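Local coordinates for Lmo0651 protein (Listeria monocytogenes serovar 1/2a, PDB 6EP3), which controls expression of the Agr system as a transcriptional activator of the GntR family, probably by sequence-specific binding to regulatory DNA, and mediates virulence, at residues T86-V91 against S204-L209; E127-A132 against W178-S183; F136-I141 against Q155-M160; N168-K171 against I175-W178. One frame throughout, in Å; residues are numbered along the deposited sequence.

Contact 1: T86-V91 against S204-L209; sequences TIEIFV and SMFAEL
The ring of F206 lies under the side chain of E88, where two nearly antiparallel helix segments face each other. Their axes run 10.9 Å apart. This is wide for packed helices, and the F206 ring spans much of the distance. E88 can be followed outward atom by atom. Its CB sits over the centre of the ring, 3.9 Å from the centroid and 9° off the normal, a CH-pi contact. CG continues over the same face toward F206 CD2, at 3.9 Å. Because CG is anti to the backbone N (chi1 177°) and the chain stays extended beyond it, the side chain runs back across the ring toward the F206 backbone. CD therefore comes to F206 CB at 3.7 Å. OE1 ends 3.4 Å from F206 CB. No hydrogen bond crosses between the segments. E88 meets the ring with its aliphatic carbons, and its carboxylate lies nearly parallel to the ring plane, 11° from it, beside F206 CB.

The far end of the ring meets branched aliphatic groups. I87 CG2 approaches F206 CZ obliquely at 3.6 Å. V91 CG2 is a looser neighbour of the same atom, at 4.3 Å.

This contact joins the first and last helices of the FCD domain, 77-101 and 195-219. I87 and V91 also pack on I137 of helix 126-142, and I87 reaches F157 of helix 147-163. From the same helix 77-101, F90 meets F90 of the second subunit.

Contact 2: E127-A132 against W178-S183; sequences ENYFDA and WTNKKS
Y129 reaches from helix 126-142 to N180 and T179 on helix 173-192, within the all-helical FCD bundle typical of this GntR subfamily. The backbones stay well apart: the nearest CA atoms, of Y129 and N180, are 10.1 Å from each other. The tyrosine side chain bridges the distance, with CG anti to its own N (chi1 178°).

One hydrogen bond crosses the contact. Y129 OH donates to N180 OD1 at 2.8 Å. The hydroxyl stands above the amide carbonyl plane, 44° out of it, and does not follow a lone pair. Seen from the tyrosine, N180 OD1 lies at the ring edge, 3.1 Å from Y129 CE1. Ring and amide planes are inclined at 54°.

Van der Waals packing adds T179, whose CB is 3.5 Å from Y129 OH. The threonine hydroxyl bonds to I175 O. Around the pair, N180 packs on M117 and S121 of helix 107-123, and the Y129 ring meets F170 edge-to-face.

Within helix 173-192, T179 O accepts two bonds. S183 N and S183 OG come from opposite faces of its carbonyl plane, and the S183 OG bond measures 2.7 Å.

Contact 3: F136-I141 against Q155-M160; sequences FILCLI and QIFFQM
L138 and I137 press on the rim of the F157 ring. Both touch it at the edge, close to the ring plane. L138 CG is 3.5 Å from F157 CE2, and L138 CD2 lies 3.6 Å from the same carbon. The leucine and phenylalanine side chains run past each other in opposite directions, so the branch point and one methyl of L138 lie beside the ring. I137 takes the end of the ring. Its CG2 is 3.7 Å from F157 CZ, and its CB is nearly as close at 3.8 Å. With CG1 beside the backbone N (chi1 -66°), the CG2 methyl is turned anti to that N and comes to the CZ end of the ring. The contact is purely apolar. H134, on the same helix as I137, stacks on the F157 ring.

The backbones are 9.6 Å apart at L138 CA and F157 CA, a distance bridged by these side chains. The two segments belong to helices 126-142 and 147-163, which follow one another in the helical bundle of the FCD domain.

Further out, helix 77-101 packs on the second segment, with T86 touching I156 and Y80 touching M160. L138 also touches V153 and K154, just before this segment on helix 147-163. The side chain of I137 is about 4 Å from a bound 1,2-ethanediol, probably from the crystallisation liquor.

Contact 4: N168-K171 against I175-W178; sequences NMFK and IREW
F170 and R176 bring the two backbones within 5.5 Å, CA to CA, where the chain turns from the loop at 168-171 into helix 173-192. The first segment has a turn of its own: K171 N bonds to N168 O at 2.9 Å. F170 presents its carbonyl to the R176 side chain.

R176 uses that carbonyl. Its NH1 donates to F170 O at 2.8 Å, with an N-H...O angle of 159°. The acceptor lies at the edge of the guanidinium, 9° out of its plane. The donor stands almost straight out from the carbonyl, with a C=O...N angle of 160°. A bend at chi3 curls the arginine back toward the loop. Its CG meanwhile rests on F170 CB, at 3.8 Å.

I175 packs on M169 and F170. Its CD1 comes 3.5 Å from M169 O and 3.9 Å from M169 CG, with the two side chains crossing at about a right angle. Its CG2 approaches F170 CD1 obliquely at 4.0 Å. The F170 ring also meets H133 edge-to-face. M169 packs on L209 and L216 of helix 195-219.

The guanidinium has other partners too: its NE bonds to S121 OG of helix 107-123. NE, NH1 and NH2 all have hydrogen-bond partners, which satisfies the buried polar end of R176. The bonds from NE and NH1 tie the loop to helix 107-123 through one side chain. The charge probably also polarises the F170 carbonyl.

How the contacts relate
All four contacts lie in the helical FCD domain, and most of the touching residues are buried. Contact 3 is nearest the centre of the chain, and contact 4 lies farthest out and includes the exposed K171. Contacts 1 and 3 are built around a phenylalanine and have no hydrogen bond across them. They meet where V91 packs on I141. Contact 2 has a bond between two side chains, contact 4 one from an arginine to a backbone carbonyl. They share W178 and helix 173-192, and Y129 OH, which donates to N180, also lies close to R176 O. W178 also packs on M205 and E208, linking both to contact 1. Contacts 3 and 4 do not touch.

Contact 1: T86-V91 against S204-L209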
loop_
_atom_site.group_PDB
_atom_site.type_symbol
_atom_site.label_atom_id
_atom_site.label_comp_id
_atom_site.label_asym_id
_atom_site.label_seq_id
_atom_site.Cartn_x
_atom_site.Cartn_y
_atom_site.Cartn_z
ATOM N N THR B 86 8.149 5.224 -5.567
ATOM C CA THR B 86 7.729 4.076 -4.767
ATOM C C THR B 86 7.905 2.777 -5.546
ATOM O O THR B 86 8.486 1.797 -5.043
ATOM C CB THR B 86 6.279 4.253 -4.314
ATOM O OG1 THR B 86 6.174 5.425 -3.492
ATOM C CG2 THR B 86 5.805 3.032 -3.536
ATOM N N ILE B 87 7.428 2.764 -6.793
ATOM C CA ILE B 87 7.561 1.580 -7.636
ATOM C C ILE B 87 9.023 1.176 -7.763
ATOM O O ILE B 87 9.366 -0.007 -7.660
ATOM C CB ILE B 87 6.924 1.838 -9.013
ATOM C CG1 ILE B 87 5.412 2.009 -8.871
ATOM C CG2 ILE B 87 7.247 0.709 -9.981
ATOM C CD1 ILE B 87 4.744 2.528 -10.113
ATOM N N GLU B 88 9.910 2.154 -7.949
ATOM C CA GLU B 88 11.301 1.845 -8.251
ATOM C C GLU B 88 12.060 1.360 -7.025
ATOM O O GLU B 88 12.908 0.467 -7.138
ATOM C CB GLU B 88 11.993 3.073 -8.846
ATOM C CG GLU B 88 13.473 2.865 -9.139
ATOM C CD GLU B 88 14.154 4.112 -9.679
ATOM O OE1 GLU B 88 13.481 5.158 -9.806
ATOM O OE2 GLU B 88 15.364 4.040 -9.981
ATOM N N ILE B 89 11.764 1.906 -5.843
ATOM C CA ILE B 89 12.360 1.327 -4.643
ATOM C C ILE B 89 11.907 -0.119 -4.483
ATOM O O ILE B 89 12.714 -1.004 -4.163
ATOM C CB ILE B 89 12.091 2.191 -3.391
ATOM C CG1 ILE B 89 10.650 2.102 -2.905
ATOM C CG2 ILE B 89 12.477 3.641 -3.651
ATOM C CD1 ILE B 89 10.410 2.882 -1.644
ATOM N N PHE B 90 10.619 -0.395 -4.738
ATOM C CA PHE B 90 10.149 -1.779 -4.657
ATOM C C PHE B 90 10.876 -2.687 -5.653
ATOM O O PHE B 90 11.299 -3.795 -5.301
ATOM C CB PHE B 90 8.640 -1.836 -4.882
ATOM C CG PHE B 90 7.839 -1.605 -3.637
ATOM C CD1 PHE B 90 8.166 -2.255 -2.459
ATOM C CD2 PHE B 90 6.762 -0.738 -3.642
ATOM C CE1 PHE B 90 7.433 -2.042 -1.308
ATOM C CE2 PHE B 90 6.023 -0.522 -2.495
ATOM C CZ PHE B 90 6.359 -1.174 -1.326
ATOM N N VAL B 91 11.037 -2.233 -6.899
ATOM C CA VAL B 91 11.668 -3.067 -7.927
ATOM C C VAL B 91 13.127 -3.338 -7.577
ATOM O O VAL B 91 13.608 -4.483 -7.647
ATOM C CB VAL B 91 11.543 -2.405 -9.312
ATOM C CG1 VAL B 91 12.325 -3.194 -10.354
ATOM C CG2 VAL B 91 10.088 -2.273 -9.726
ATOM N N SER B 204 17.906 3.434 -14.988
ATOM C CA SER B 204 17.917 4.257 -16.193
ATOM C C SER B 204 16.536 4.315 -16.836
ATOM O O SER B 204 16.092 5.381 -17.282
ATOM C CB SER B 204 18.940 3.706 -17.185
ATOM O OG SER B 204 18.777 4.288 -18.466
ATOM N N MET B 205 15.852 3.171 -16.903
ATOM C CA MET B 205 14.494 3.130 -17.435
ATOM C C MET B 205 13.585 4.081 -16.674
ATOM O O MET B 205 12.859 4.888 -17.273
ATOM C CB MET B 205 13.954 1.700 -17.359
ATOM C CG MET B 205 12.615 1.490 -18.053
ATOM S SD MET B 205 11.923 -0.161 -17.788
ATOM C CE MET B 205 11.647 -0.123 -16.016
ATOM N N PHE B 206 13.616 3.998 -15.343
ATOM C CA PHE B 206 12.743 4.843 -14.537
ATOM C C PHE B 206 13.119 6.314 -14.670
ATOM O O PHE B 206 12.239 7.180 -14.715
ATOM C CB PHE B 206 12.783 4.396 -13.075
ATOM C CG PHE B 206 11.836 3.272 -12.762
ATOM C CD1 PHE B 206 10.498 3.520 -12.511
ATOM C CD2 PHE B 206 12.285 1.962 -12.746
ATOM C CE1 PHE B 206 9.629 2.482 -12.227
ATOM C CE2 PHE B 206 11.419 0.921 -12.469
ATOM C CZ PHE B 206 10.091 1.182 -12.211
ATOM N N ALA B 207 14.415 6.617 -14.765
ATOM C CA ALA B 207 14.832 8.009 -14.914
ATOM C C ALA B 207 14.346 8.591 -16.233
ATOM O O ALA B 207 13.852 9.729 -16.282
ATOM C CB ALA B 207 16.354 8.114 -14.813
ATOM N N GLU B 208 14.457 7.819 -17.313
ATOM C CA GLU B 208 13.994 8.316 -18.602
ATOM C C GLU B 208 12.480 8.473 -18.614
ATOM O O GLU B 208 11.955 9.451 -19.164
ATOM C CB GLU B 208 14.459 7.391 -19.724
ATOM C CG GLU B 208 13.981 7.801 -21.107
ATOM C CD GLU B 208 14.459 9.188 -21.499
ATOM O OE1 GLU B 208 15.576 9.575 -21.088
ATOM O OE2 GLU B 208 13.717 9.889 -22.220
ATOM N N LEU B 209 11.754 7.545 -17.985
ATOM C CA LEU B 209 10.303 7.698 -17.962
ATOM C C LEU B 209 9.868 8.846 -17.060
ATOM O O LEU B 209 8.846 9.484 -17.329
ATOM C CB LEU B 209 9.633 6.396 -17.533
ATOM C CG LEU B 209 9.858 5.221 -18.487
ATOM C CD1 LEU B 209 9.399 3.910 -17.870
ATOM C CD2 LEU B 209 9.137 5.486 -19.803
#

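Contact 2: E127-A132 against W178-S183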
loop_
_atom_site.group_PDB
_atom_site.type_symbol
_atom_site.label_atom_id
_atom_site.label_comp_id
_atom_site.label_asym_id
_atom_site.label_seq_id
_atom_site.Cartn_x
_atom_site.Cartn_y
_atom_site.Cartn_z
ATOM N N GLU B 127 -3.980 0.901 -24.159
ATOM C CA GLU B 127 -4.382 0.470 -22.825
ATOM C C GLU B 127 -3.743 -0.863 -22.468
ATOM O O GLU B 127 -3.228 -1.043 -21.355
ATOM C CB GLU B 127 -5.907 0.378 -22.736
ATOM C CG GLU B 127 -6.636 1.722 -22.752
ATOM C CD GLU B 127 -6.482 2.477 -24.062
ATOM O OE1 GLU B 127 -6.270 1.824 -25.108
ATOM O OE2 GLU B 127 -6.567 3.724 -24.042
ATOM N N ASN B 128 -3.758 -1.808 -23.406
ATOM C CA ASN B 128 -3.159 -3.103 -23.133
ATOM C C ASN B 128 -1.644 -3.006 -23.025
ATOM O O ASN B 128 -1.040 -3.737 -22.239
ATOM C CB ASN B 128 -3.570 -4.105 -24.206
ATOM C CG ASN B 128 -4.964 -4.643 -23.979
ATOM O OD1 ASN B 128 -5.345 -4.945 -22.848
ATOM N ND2 ASN B 128 -5.732 -4.779 -25.055
ATOM N N TYR B 129 -1.016 -2.087 -23.765
ATOM C CA TYR B 129 0.423 -1.893 -23.620
ATOM C C TYR B 129 0.773 -1.329 -22.248
ATOM O O TYR B 129 1.760 -1.750 -21.634
ATOM C CB TYR B 129 0.956 -0.980 -24.725
ATOM C CG TYR B 129 2.433 -0.703 -24.582
ATOM C CD1 TYR B 129 3.381 -1.613 -25.034
ATOM C CD2 TYR B 129 2.880 0.463 -23.976
ATOM C CE1 TYR B 129 4.733 -1.361 -24.891
ATOM C CE2 TYR B 129 4.227 0.720 -23.824
ATOM C CZ TYR B 129 5.148 -0.192 -24.280
ATOM O OH TYR B 129 6.489 0.075 -24.128
ATOM N N PHE B 130 -0.002 -0.353 -21.771
ATOM C CA PHE B 130 0.190 0.167 -20.419
ATOM C C PHE B 130 0.047 -0.946 -19.386
ATOM O O PHE B 130 0.894 -1.101 -18.493
ATOM C CB PHE B 130 -0.821 1.286 -20.155
ATOM C CG PHE B 130 -0.360 2.322 -19.158
ATOM C CD1 PHE B 130 0.960 2.743 -19.120
ATOM C CD2 PHE B 130 -1.263 2.894 -18.275
ATOM C CE1 PHE B 130 1.373 3.705 -18.206
ATOM C CE2 PHE B 130 -0.858 3.854 -17.359
ATOM C CZ PHE B 130 0.461 4.261 -17.325
ATOM N N ASP B 131 -1.017 -1.746 -19.508
ATOM C CA ASP B 131 -1.227 -2.855 -18.581
ATOM C C ASP B 131 -0.077 -3.856 -18.638
ATOM O O ASP B 131 0.354 -4.373 -17.604
ATOM C CB ASP B 131 -2.548 -3.556 -18.896
ATOM C CG ASP B 131 -3.755 -2.704 -18.570
ATOM O OD1 ASP B 131 -3.596 -1.675 -17.876
ATOM O OD2 ASP B 131 -4.864 -3.058 -19.025
ATOM N N ALA B 132 0.442 -4.131 -19.839
ATOM C CA ALA B 132 1.516 -5.110 -19.987
ATOM C C ALA B 132 2.828 -4.595 -19.405
ATOM O O ALA B 132 3.585 -5.354 -18.789
ATOM C CB ALA B 132 1.680 -5.471 -21.468
ATOM N N TRP B 178 11.620 2.020 -27.093
ATOM C CA TRP B 178 12.713 2.155 -26.141
ATOM C C TRP B 178 12.401 1.420 -24.843
ATOM O O TRP B 178 13.268 0.733 -24.286
ATOM C CB TRP B 178 12.991 3.634 -25.877
ATOM C CG TRP B 178 14.145 3.860 -24.968
ATOM C CD1 TRP B 178 15.453 4.011 -25.324
ATOM C CD2 TRP B 178 14.101 3.971 -23.542
ATOM N NE1 TRP B 178 16.229 4.204 -24.205
ATOM C CE2 TRP B 178 15.421 4.185 -23.098
ATOM C CE3 TRP B 178 13.073 3.910 -22.597
ATOM C CZ2 TRP B 178 15.740 4.338 -21.751
ATOM C CZ3 TRP B 178 13.392 4.064 -21.257
ATOM C CH2 TRP B 178 14.714 4.268 -20.848
ATOM N N THR B 179 11.165 1.542 -24.352
ATOM C CA THR B 179 10.784 0.841 -23.129
ATOM C C THR B 179 10.816 -0.670 -23.325
ATOM O O THR B 179 11.247 -1.410 -22.433
ATOM C CB THR B 179 9.401 1.304 -22.669
ATOM O OG1 THR B 179 9.375 2.736 -22.606
ATOM C CG2 THR B 179 9.066 0.732 -21.301
ATOM N N ASN B 180 10.379 -1.147 -24.493
ATOM C CA ASN B 180 10.449 -2.578 -24.776
ATOM C C ASN B 180 11.897 -3.059 -24.811
ATOM O O ASN B 180 12.223 -4.127 -24.271
ATOM C CB ASN B 180 9.754 -2.891 -26.102
ATOM C CG ASN B 180 8.265 -2.598 -26.071
ATOM O OD1 ASN B 180 7.690 -2.321 -25.014
ATOM N ND2 ASN B 180 7.629 -2.672 -27.236
ATOM N N LYS B 181 12.781 -2.283 -25.448
ATOM C CA LYS B 181 14.194 -2.643 -25.489
ATOM C C LYS B 181 14.793 -2.672 -24.091
ATOM O O LYS B 181 15.583 -3.565 -23.765
ATOM C CB LYS B 181 14.962 -1.662 -26.377
ATOM C CG LYS B 181 16.480 -1.771 -26.253
ATOM C CD LYS B 181 17.198 -0.863 -27.244
ATOM C CE LYS B 181 17.079 0.604 -26.849
ATOM N NZ LYS B 181 17.657 1.507 -27.886
ATOM N N LYS B 182 14.426 -1.706 -23.249
ATOM C CA LYS B 182 14.937 -1.686 -21.882
ATOM C C LYS B 182 14.442 -2.890 -21.094
ATOM O O LYS B 182 15.200 -3.498 -20.330
ATOM C CB LYS B 182 14.524 -0.388 -21.191
ATOM C CG LYS B 182 15.466 0.775 -21.449
ATOM C CD LYS B 182 16.793 0.579 -20.729
ATOM C CE LYS B 182 17.833 1.584 -21.192
ATOM N NZ LYS B 182 18.180 1.389 -22.629
ATOM N N SER B 183 13.170 -3.252 -21.272
ATOM C CA SER B 183 12.624 -4.421 -20.592
ATOM C C SER B 183 13.351 -5.688 -21.021
ATOM O O SER B 183 13.677 -6.544 -20.186
ATOM C CB SER B 183 11.130 -4.536 -20.889
ATOM O OG SER B 183 10.487 -3.290 -20.688
#

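Contact 3: F136-I141 against Q155-M160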
loop_
_atom_site.group_PDB
_atom_site.type_symbol
_atom_site.label_atom_id
_atom_site.label_comp_id
_atom_site.label_asym_id
_atom_site.label_seq_id
_atom_site.Cartn_x
_atom_site.Cartn_y
_atom_site.Cartn_z
ATOM N N PHE B 136 4.842 -6.417 -16.406
ATOM C CA PHE B 136 6.283 -6.662 -16.405
ATOM C C PHE B 136 6.923 -6.130 -15.121
ATOM O O PHE B 136 7.732 -6.814 -14.468
ATOM C CB PHE B 136 6.910 -6.015 -17.643
ATOM C CG PHE B 136 8.401 -6.155 -17.717
ATOM C CD1 PHE B 136 8.976 -7.275 -18.293
ATOM C CD2 PHE B 136 9.230 -5.166 -17.216
ATOM C CE1 PHE B 136 10.350 -7.407 -18.364
ATOM C CE2 PHE B 136 10.610 -5.294 -17.278
ATOM C CZ PHE B 136 11.169 -6.416 -17.852
ATOM N N ILE B 137 6.571 -4.900 -14.743
ATOM C CA ILE B 137 7.091 -4.350 -13.490
ATOM C C ILE B 137 6.644 -5.197 -12.299
ATOM O O ILE B 137 7.421 -5.453 -11.367
ATOM C CB ILE B 137 6.669 -2.878 -13.341
ATOM C CG1 ILE B 137 7.339 -2.030 -14.426
ATOM C CG2 ILE B 137 7.017 -2.358 -11.956
ATOM C CD1 ILE B 137 6.866 -0.589 -14.465
ATOM N N LEU B 138 5.398 -5.673 -12.327
ATOM C CA LEU B 138 4.878 -6.481 -11.226
ATOM C C LEU B 138 5.609 -7.809 -11.121
ATOM O O LEU B 138 5.815 -8.323 -10.021
ATOM C CB LEU B 138 3.381 -6.733 -11.409
ATOM C CG LEU B 138 2.407 -5.586 -11.141
ATOM C CD1 LEU B 138 0.985 -6.018 -11.469
ATOM C CD2 LEU B 138 2.509 -5.108 -9.707
ATOM N N CYS B 139 5.987 -8.389 -12.258
ATOM C CA CYS B 139 6.767 -9.622 -12.249
ATOM C C CYS B 139 8.140 -9.387 -11.628
ATOM O O CYS B 139 8.621 -10.178 -10.796
ATOM C CB CYS B 139 6.881 -10.153 -13.682
ATOM S SG CYS B 139 7.572 -11.782 -13.806
ATOM N N LEU B 140 8.789 -8.292 -12.031
ATOM C CA LEU B 140 10.041 -7.903 -11.385
ATOM C C LEU B 140 9.876 -7.814 -9.871
ATOM O O LEU B 140 10.708 -8.321 -9.111
ATOM C CB LEU B 140 10.518 -6.558 -11.930
ATOM C CG LEU B 140 11.163 -6.570 -13.310
ATOM C CD1 LEU B 140 11.640 -5.173 -13.658
ATOM C CD2 LEU B 140 12.315 -7.556 -13.335
ATOM N N ILE B 141 8.784 -7.196 -9.420
ATOM C CA ILE B 141 8.577 -7.013 -7.983
ATOM C C ILE B 141 8.259 -8.341 -7.308
ATOM O O ILE B 141 8.704 -8.606 -6.184
ATOM C CB ILE B 141 7.478 -5.969 -7.731
ATOM C CG1 ILE B 141 7.926 -4.617 -8.274
ATOM C CG2 ILE B 141 7.157 -5.875 -6.243
ATOM C CD1 ILE B 141 6.977 -3.504 -7.986
ATOM N N GLN B 155 -2.228 -1.438 -6.563
ATOM C CA GLN B 155 -3.054 -0.284 -6.216
ATOM C C GLN B 155 -2.483 0.995 -6.822
ATOM O O GLN B 155 -3.226 1.851 -7.328
ATOM C CB GLN B 155 -3.151 -0.153 -4.694
ATOM C CG GLN B 155 -4.365 -0.837 -4.102
ATOM C CD GLN B 155 -5.671 -0.219 -4.549
ATOM O OE1 GLN B 155 -6.659 -0.922 -4.759
ATOM N NE2 GLN B 155 -5.684 1.101 -4.701
ATOM N N ILE B 156 -1.157 1.135 -6.779
ATOM C CA ILE B 156 -0.504 2.286 -7.405
ATOM C C ILE B 156 -0.794 2.325 -8.901
ATOM O O ILE B 156 -1.077 3.389 -9.469
ATOM C CB ILE B 156 1.010 2.253 -7.142
ATOM C CG1 ILE B 156 1.316 2.585 -5.682
ATOM C CG2 ILE B 156 1.730 3.206 -8.086
ATOM C CD1 ILE B 156 2.792 2.557 -5.383
ATOM N N PHE B 157 -0.693 1.173 -9.570
ATOM C CA PHE B 157 -0.948 1.114 -11.004
ATOM C C PHE B 157 -2.392 1.479 -11.310
ATOM O O PHE B 157 -2.675 2.170 -12.296
ATOM C CB PHE B 157 -0.640 -0.289 -11.538
ATOM C CG PHE B 157 0.824 -0.568 -11.721
ATOM C CD1 PHE B 157 1.694 0.438 -12.096
ATOM C CD2 PHE B 157 1.326 -1.847 -11.540
ATOM C CE1 PHE B 157 3.044 0.186 -12.276
ATOM C CE2 PHE B 157 2.674 -2.109 -11.720
ATOM C CZ PHE B 157 3.533 -1.091 -12.089
ATOM N N PHE B 158 -3.319 1.016 -10.471
ATOM C CA PHE B 158 -4.720 1.386 -10.630
ATOM C C PHE B 158 -4.884 2.897 -10.572
ATOM O O PHE B 158 -5.545 3.504 -11.430
ATOM C CB PHE B 158 -5.562 0.713 -9.546
ATOM C CG PHE B 158 -7.015 1.080 -9.597
ATOM C CD1 PHE B 158 -7.504 2.147 -8.863
ATOM C CD2 PHE B 158 -7.896 0.351 -10.380
ATOM C CE1 PHE B 158 -8.842 2.484 -8.913
ATOM C CE2 PHE B 158 -9.237 0.681 -10.433
ATOM C CZ PHE B 158 -9.708 1.749 -9.701
ATOM N N GLN B 159 -4.290 3.515 -9.554
ATOM C CA GLN B 159 -4.418 4.958 -9.397
ATOM C C GLN B 159 -3.808 5.698 -10.583
ATOM O O GLN B 159 -4.385 6.672 -11.079
ATOM C CB GLN B 159 -3.772 5.400 -8.082
ATOM C CG GLN B 159 -4.541 4.965 -6.838
ATOM C CD GLN B 159 -4.973 6.135 -5.972
ATOM O OE1 GLN B 159 -5.034 7.274 -6.434
ATOM N NE2 GLN B 159 -5.275 5.858 -4.708
ATOM N N MET B 160 -2.657 5.237 -11.071
ATOM C CA MET B 160 -2.043 5.887 -12.226
ATOM C C MET B 160 -2.935 5.776 -13.457
ATOM O O MET B 160 -3.252 6.787 -14.100
ATOM C CB MET B 160 -0.660 5.299 -12.500
ATOM C CG MET B 160 0.435 5.988 -11.720
ATOM S SD MET B 160 2.078 5.446 -12.195
ATOM C CE MET B 160 1.893 3.703 -11.944
#

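Contact 4: N168-K171 against I175-W178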
loop_
_atom_site.group_PDB
_atom_site.type_symbol
_atom_site.label_atom_id
_atom_site.label_comp_id
_atom_site.label_asym_id
_atom_site.label_seq_id
_atom_site.Cartn_x
_atom_site.Cartn_y
_atom_site.Cartn_z
ATOM N N ASN B 168 -0.335 8.667 -21.975
ATOM C CA ASN B 168 -0.114 9.446 -23.191
ATOM C C ASN B 168 1.345 9.422 -23.625
ATOM O O ASN B 168 1.641 9.552 -24.818
ATOM C CB ASN B 168 -0.590 10.883 -22.980
ATOM C CG ASN B 168 -2.091 10.976 -22.790
ATOM O OD1 ASN B 168 -2.803 9.976 -22.886
ATOM N ND2 ASN B 168 -2.580 12.178 -22.504
ATOM N N MET B 169 2.263 9.269 -22.671
ATOM C CA MET B 169 3.680 9.129 -22.987
ATOM C C MET B 169 3.922 8.007 -23.990
ATOM O O MET B 169 4.765 8.130 -24.888
ATOM C CB MET B 169 4.448 8.881 -21.690
ATOM C CG MET B 169 5.916 8.577 -21.821
ATOM S SD MET B 169 6.566 8.094 -20.203
ATOM C CE MET B 169 5.196 7.164 -19.538
ATOM N N PHE B 170 3.176 6.915 -23.870
ATOM C CA PHE B 170 3.345 5.776 -24.757
ATOM C C PHE B 170 2.571 5.921 -26.065
ATOM O O PHE B 170 2.507 4.962 -26.841
ATOM C CB PHE B 170 2.945 4.493 -24.026
ATOM C CG PHE B 170 3.792 4.207 -22.820
ATOM C CD1 PHE B 170 5.153 3.978 -22.956
ATOM C CD2 PHE B 170 3.239 4.189 -21.551
ATOM C CE1 PHE B 170 5.944 3.721 -21.854
ATOM C CE2 PHE B 170 4.025 3.934 -20.441
ATOM C CZ PHE B 170 5.379 3.699 -20.591
ATOM N N LYS B 171 1.993 7.092 -26.338
ATOM C CA LYS B 171 1.511 7.359 -27.687
ATOM C C LYS B 171 2.663 7.453 -28.677
ATOM O O LYS B 171 2.451 7.279 -29.881
ATOM C CB LYS B 171 0.685 8.648 -27.717
ATOM C CG LYS B 171 -0.632 8.554 -26.967
ATOM C CD LYS B 171 -1.432 9.842 -27.056
ATOM C CE LYS B 171 -2.781 9.692 -26.371
ATOM N NZ LYS B 171 -3.534 10.978 -26.324
ATOM N N ILE B 175 9.084 5.989 -27.828
ATOM C CA ILE B 175 9.146 5.727 -26.394
ATOM C C ILE B 175 8.726 4.293 -26.093
ATOM O O ILE B 175 9.333 3.619 -25.250
ATOM C CB ILE B 175 8.286 6.744 -25.621
ATOM C CG1 ILE B 175 8.931 8.127 -25.659
ATOM C CG2 ILE B 175 8.101 6.317 -24.172
ATOM C CD1 ILE B 175 8.120 9.179 -24.949
ATOM N N ARG B 176 7.690 3.799 -26.777
ATOM C CA ARG B 176 7.263 2.420 -26.552
ATOM C C ARG B 176 8.374 1.437 -26.899
ATOM O O ARG B 176 8.647 0.496 -26.141
ATOM C CB ARG B 176 6.010 2.110 -27.368
ATOM C CG ARG B 176 4.756 2.757 -26.840
ATOM C CD ARG B 176 3.529 1.944 -27.203
ATOM N NE ARG B 176 3.483 1.593 -28.620
ATOM C CZ ARG B 176 2.920 2.347 -29.558
ATOM N NH1 ARG B 176 2.362 3.505 -29.230
ATOM N NH2 ARG B 176 2.913 1.943 -30.822
ATOM N N GLU B 177 9.029 1.642 -28.043
ATOM C CA GLU B 177 10.078 0.725 -28.473
ATOM C C GLU B 177 11.295 0.816 -27.567
ATOM O O GLU B 177 11.932 -0.201 -27.274
ATOM C CB GLU B 177 10.462 1.007 -29.924
ATOM C CG GLU B 177 9.405 0.572 -30.919
ATOM C CD GLU B 177 9.765 0.919 -32.344
ATOM O OE1 GLU B 177 10.790 1.604 -32.553
ATOM O OE2 GLU B 177 9.024 0.500 -33.256
ATOM N N TRP B 178 11.620 2.020 -27.093
ATOM C CA TRP B 178 12.713 2.155 -26.141
ATOM C C TRP B 178 12.401 1.420 -24.843
ATOM O O TRP B 178 13.268 0.733 -24.286
ATOM C CB TRP B 178 12.991 3.634 -25.877
ATOM C CG TRP B 178 14.145 3.860 -24.968
ATOM C CD1 TRP B 178 15.453 4.011 -25.324
ATOM C CD2 TRP B 178 14.101 3.971 -23.542
ATOM N NE1 TRP B 178 16.229 4.204 -24.205
ATOM C CE2 TRP B 178 15.421 4.185 -23.098
ATOM C CE3 TRP B 178 13.073 3.910 -22.597
ATOM C CZ2 TRP B 178 15.740 4.338 -21.751
ATOM C CZ3 TRP B 178 13.392 4.064 -21.257
ATOM C CH2 TRP B 178 14.714 4.268 -20.848
#